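Local coordinates for protein oxidoreductase (Ralstonia eutropha, PDB 3HJ9) that binds flavin mononucleotide and is probably an FMN-dependent oxidoreductase of the nitroreductase family, at residues A[9-13]-A[127-131]. Numbering follows the deposited sequence.
With FMN (flavin mononucleotide), chain C; ACT (acetate ion), chain D.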
ATOM      1  N   PRO A   9     -20.234   7.896   9.918  1.00 19.34           N
ATOM      2  CA  PRO A   9     -20.271   6.683   9.130  1.00 18.67           C
ATOM      3  C   PRO A   9     -21.233   6.868   7.948  1.00 18.56           C
ATOM      4  O   PRO A   9     -22.326   7.422   8.139  1.00 16.56           O
ATOM      5  CB  PRO A   9     -20.790   5.640  10.132  1.00 18.65           C
ATOM      6  CG  PRO A   9     -21.596   6.392  11.050  1.00 19.59           C
ATOM      7  CD  PRO A   9     -20.913   7.697  11.219  1.00 19.40           C
ATOM      8  N   TYR A  10     -20.813   6.425   6.759  1.00 18.83           N
ATOM      9  CA  TYR A  10     -21.619   6.621   5.545  1.00 18.04           C
ATOM     10  C   TYR A  10     -22.943   5.873   5.581  1.00 19.08           C
ATOM     11  O   TYR A  10     -23.085   4.844   6.256  1.00 17.74           O
ATOM     12  CB  TYR A  10     -20.843   6.207   4.288  1.00 18.92           C
ATOM     13  CG  TYR A  10     -19.579   7.005   4.041  1.00 17.63           C
ATOM     14  CD1 TYR A  10     -19.617   8.405   3.931  1.00 17.67           C
ATOM     15  CD2 TYR A  10     -18.356   6.369   3.902  1.00 18.17           C
ATOM     16  CE1 TYR A  10     -18.453   9.137   3.690  1.00 17.48           C
ATOM     17  CE2 TYR A  10     -17.180   7.083   3.659  1.00 18.09           C
ATOM     18  CZ  TYR A  10     -17.244   8.461   3.562  1.00 18.16           C
ATOM     19  OH  TYR A  10     -16.105   9.146   3.343  1.00 19.20           O
ATOM     20  N   GLU A  11     -23.920   6.429   4.873  1.00 19.55           N
ATOM     21  CA  GLU A  11     -25.226   5.838   4.752  1.00 22.30           C
ATOM     22  C   GLU A  11     -25.120   4.558   3.896  1.00 22.40           C
ATOM     23  O   GLU A  11     -24.433   4.563   2.878  1.00 21.12           O
ATOM     24  CB  GLU A  11     -26.185   6.840   4.110  1.00 24.65           C
ATOM     25  CG  GLU A  11     -27.624   6.376   4.000  1.00 27.38           C
ATOM     26  CD  GLU A  11     -28.541   7.428   3.405  1.00 29.99           C
ATOM     27  OE1 GLU A  11     -28.049   8.463   2.873  1.00 31.85           O
ATOM     28  OE2 GLU A  11     -29.773   7.209   3.465  1.00 31.83           O
ATOM     29  N   PRO A  12     -25.726   3.443   4.355  1.00 22.28           N
ATOM     30  CA  PRO A  12     -25.729   2.261   3.501  1.00 22.83           C
ATOM     31  C   PRO A  12     -26.627   2.451   2.265  1.00 23.25           C
ATOM     32  O   PRO A  12     -27.618   3.158   2.329  1.00 22.72           O
ATOM     33  CB  PRO A  12     -26.282   1.156   4.418  1.00 22.77           C
ATOM     34  CG  PRO A  12     -26.898   1.827   5.546  1.00 22.81           C
ATOM     35  CD  PRO A  12     -26.252   3.149   5.705  1.00 22.33           C
ATOM     36  N   VAL A  13     -26.241   1.853   1.144  1.00 25.32           N
ATOM     37  CA  VAL A  13     -27.036   1.863  -0.083  1.00 26.12           C
ATOM     38  C   VAL A  13     -27.793   0.543  -0.020  1.00 27.55           C
ATOM     39  O   VAL A  13     -27.193  -0.521  -0.133  1.00 28.08           O
ATOM     40  CB  VAL A  13     -26.139   1.935  -1.350  1.00 26.39           C
ATOM     41  CG1 VAL A  13     -26.960   1.701  -2.603  1.00 26.54           C
ATOM     42  CG2 VAL A  13     -25.453   3.266  -1.419  1.00 25.94           C
ATOM     43  N   GLY A 127     -21.961  -0.835  -1.352  1.00 16.59           N
ATOM     44  CA  GLY A 127     -22.984  -0.853  -0.336  1.00 16.24           C
ATOM     45  C   GLY A 127     -23.035   0.377   0.564  1.00 15.54           C
ATOM     46  O   GLY A 127     -23.805   0.389   1.516  1.00 13.83           O
ATOM     47  N   TYR A 128     -22.205   1.395   0.306  1.00 16.50           N
ATOM     48  CA  TYR A 128     -22.229   2.641   1.079  1.00 16.64           C
ATOM     49  C   TYR A 128     -22.149   3.875   0.195  1.00 16.34           C
ATOM     50  O   TYR A 128     -21.491   3.854  -0.855  1.00 14.63           O
ATOM     51  CB  TYR A 128     -21.091   2.671   2.081  1.00 17.48           C
ATOM     52  CG  TYR A 128     -21.285   1.682   3.199  1.00 17.90           C
ATOM     53  CD1 TYR A 128     -20.678   0.420   3.151  1.00 19.22           C
ATOM     54  CD2 TYR A 128     -22.121   1.986   4.283  1.00 17.48           C
ATOM     55  CE1 TYR A 128     -20.855  -0.505   4.192  1.00 19.88           C
ATOM     56  CE2 TYR A 128     -22.342   1.062   5.303  1.00 18.29           C
ATOM     57  CZ  TYR A 128     -21.694  -0.168   5.255  1.00 19.25           C
ATOM     58  OH  TYR A 128     -21.862  -1.052   6.253  1.00 20.43           O
ATOM     59  N   GLN A 129     -22.805   4.941   0.652  1.00 15.06           N
ATOM     60  CA  GLN A 129     -22.795   6.219  -0.034  1.00 16.88           C
ATOM     61  C   GLN A 129     -21.628   7.098   0.452  1.00 18.05           C
ATOM     62  O   GLN A 129     -21.769   7.862   1.416  1.00 18.81           O
ATOM     63  CB  GLN A 129     -24.145   6.930   0.110  1.00 17.27           C
ATOM     64  CG  GLN A 129     -24.279   8.272  -0.610  1.00 18.81           C
ATOM     65  CD  GLN A 129     -23.932   8.190  -2.090  1.00 19.71           C
ATOM     66  OE1 GLN A 129     -22.755   8.188  -2.494  1.00 17.45           O
ATOM     67  NE2 GLN A 129     -24.967   8.161  -2.910  1.00 19.96           N
ATOM     68  N   ASP A 130     -20.498   6.966  -0.238  1.00 17.30           N
ATOM     69  CA  ASP A 130     -19.276   7.749   0.020  1.00 18.74           C
ATOM     70  C   ASP A 130     -19.035   8.850  -1.032  1.00 18.38           C
ATOM     71  O   ASP A 130     -17.928   9.359  -1.148  1.00 19.19           O
ATOM     72  CB  ASP A 130     -18.060   6.822   0.194  1.00 18.23           C
ATOM     73  CG  ASP A 130     -17.730   6.018  -1.060  1.00 19.51           C
ATOM     74  OD1 ASP A 130     -18.439   6.166  -2.060  1.00 18.45           O
ATOM     75  OD2 ASP A 130     -16.767   5.208  -1.034  1.00 17.80           O
ATOM     76  N   PHE A 131     -20.089   9.217  -1.768  1.00 18.88           N
ATOM     77  CA  PHE A 131     -20.056  10.282  -2.753  1.00 18.96           C
ATOM     78  C   PHE A 131     -18.988  10.119  -3.857  1.00 20.02           C
ATOM     79  O   PHE A 131     -18.426  11.102  -4.338  1.00 22.71           O
ATOM     80  CB  PHE A 131     -19.952  11.620  -2.024  1.00 18.53           C
ATOM     81  CG  PHE A 131     -20.921  11.743  -0.863  1.00 18.92           C
ATOM     82  CD1 PHE A 131     -22.273  12.017  -1.079  1.00 18.67           C
ATOM     83  CD2 PHE A 131     -20.483  11.525   0.461  1.00 19.79           C
ATOM     84  CE1 PHE A 131     -23.172  12.094   0.001  1.00 18.69           C
ATOM     85  CE2 PHE A 131     -21.361  11.610   1.537  1.00 19.71           C
ATOM     86  CZ  PHE A 131     -22.717  11.922   1.312  1.00 18.96           C
TER
HETATM   87  N1  FMN C 300     -12.443   7.469   0.058  1.00 21.46           N
HETATM   88  C2  FMN C 300     -13.800   7.339  -0.172  1.00 23.43           C
HETATM   89  O2  FMN C 300     -14.405   8.196  -0.820  1.00 24.15           O
HETATM   90  N3  FMN C 300     -14.469   6.220   0.319  1.00 24.40           N
HETATM   91  C4  FMN C 300     -13.801   5.260   1.068  1.00 23.34           C
HETATM   92  O4  FMN C 300     -14.446   4.285   1.480  1.00 23.41           O
HETATM   93  C4A FMN C 300     -12.423   5.395   1.304  1.00 22.28           C
HETATM   94  N5  FMN C 300     -11.729   4.449   2.033  1.00 22.79           N
HETATM   95  C5A FMN C 300     -10.356   4.547   2.199  1.00 23.11           C
HETATM   96  C6  FMN C 300      -9.716   3.541   2.911  1.00 23.28           C
HETATM   97  C7  FMN C 300      -8.330   3.611   3.122  1.00 23.42           C
HETATM   98  C7M FMN C 300      -7.644   2.519   3.895  1.00 23.65           C
HETATM   99  C8  FMN C 300      -7.591   4.696   2.637  1.00 23.29           C
HETATM  100  C8M FMN C 300      -6.115   4.777   2.887  1.00 21.55           C
HETATM  101  C9  FMN C 300      -8.243   5.725   1.931  1.00 22.58           C
HETATM  102  C9A FMN C 300      -9.637   5.665   1.702  1.00 22.01           C
HETATM  103  N10 FMN C 300     -10.348   6.632   0.987  1.00 22.52           N
HETATM  104  C10 FMN C 300     -11.738   6.511   0.796  1.00 22.69           C
HETATM  105  C1' FMN C 300      -9.667   7.808   0.343  1.00 23.00           C
HETATM  106  C2' FMN C 300      -9.397   8.951   1.285  1.00 24.34           C
HETATM  107  O2' FMN C 300     -10.596   9.620   1.619  1.00 23.54           O
HETATM  108  C3' FMN C 300      -8.408   9.885   0.600  1.00 25.31           C
HETATM  109  O3' FMN C 300      -7.167   9.213   0.534  1.00 26.58           O
HETATM  110  C4' FMN C 300      -8.302  11.191   1.410  1.00 25.85           C
HETATM  111  O4' FMN C 300      -9.444  11.968   1.065  1.00 26.29           O
HETATM  112  C5' FMN C 300      -7.024  11.974   1.147  1.00 25.83           C
HETATM  113  O5' FMN C 300      -7.056  12.362  -0.226  1.00 26.25           O
HETATM  114  P   FMN C 300      -5.843  11.980  -1.188  1.00 27.45           P
HETATM  115  O1P FMN C 300      -4.492  12.220  -0.565  1.00 25.02           O
HETATM  116  O2P FMN C 300      -5.955  10.502  -1.516  1.00 25.37           O
HETATM  117  O3P FMN C 300      -5.983  12.834  -2.448  1.00 25.80           O
HETATM  118  C   ACT D 223     -12.741   7.687   3.803  1.00 31.24           C
HETATM  119  O   ACT D 223     -11.759   8.389   3.512  1.00 29.35           O
HETATM  120  OXT ACT D 223     -13.802   7.989   3.191  1.00 31.90           O
HETATM  121  CH3 ACT D 223     -12.638   6.542   4.765  1.00 29.64           C
HETATM  122  O   HOH W   1     -16.380  10.730   0.359  1.00 24.27           O
HETATM  123  O   HOH W   2     -23.362   8.779   3.366  1.00 14.75           O
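Tyr10 lies over Asp130 at the FMN pocket, next to a short antiparallel pair, strands 11-12 and 128-129. The tight part is here. Asp130 CB sits over one face of the Tyr10 ring, 3.7 Å from its centroid, as a CH-pi contact. Ring and carboxylate planes are 81° apart. Trp187 meets Tyr10 edge-to-face, and Tyr89 of the second subunit also packs on it. The Asp130 chi1 of 63° sets CG between the backbone N and the carbonyl carbon, and the carboxylate leads away from Tyr10 to the cofactor. There OD2 accepts a hydrogen bond from FMN N3, and OD1 pairs with Arg185 NH2 in a salt bridge. The strand side is more open to solvent at Glu11 and Pro12, though two backbone bonds hold it. Gln129 N bonds to Glu11 O (2.8 Å), and Val13 N bonds to Gly127 O (2.9 Å). Glu11 N has no direct bond to Gln129 O; one water accepts from Glu11 N and donates to Gln129 O. Pro12 CB touches Tyr128 CE2 at 4.0 Å. At the flavin end, the Tyr10 hydroxyl donates to a bound acetate, probably from the crystallisation liquor, with OH to OXT at 2.6 Å.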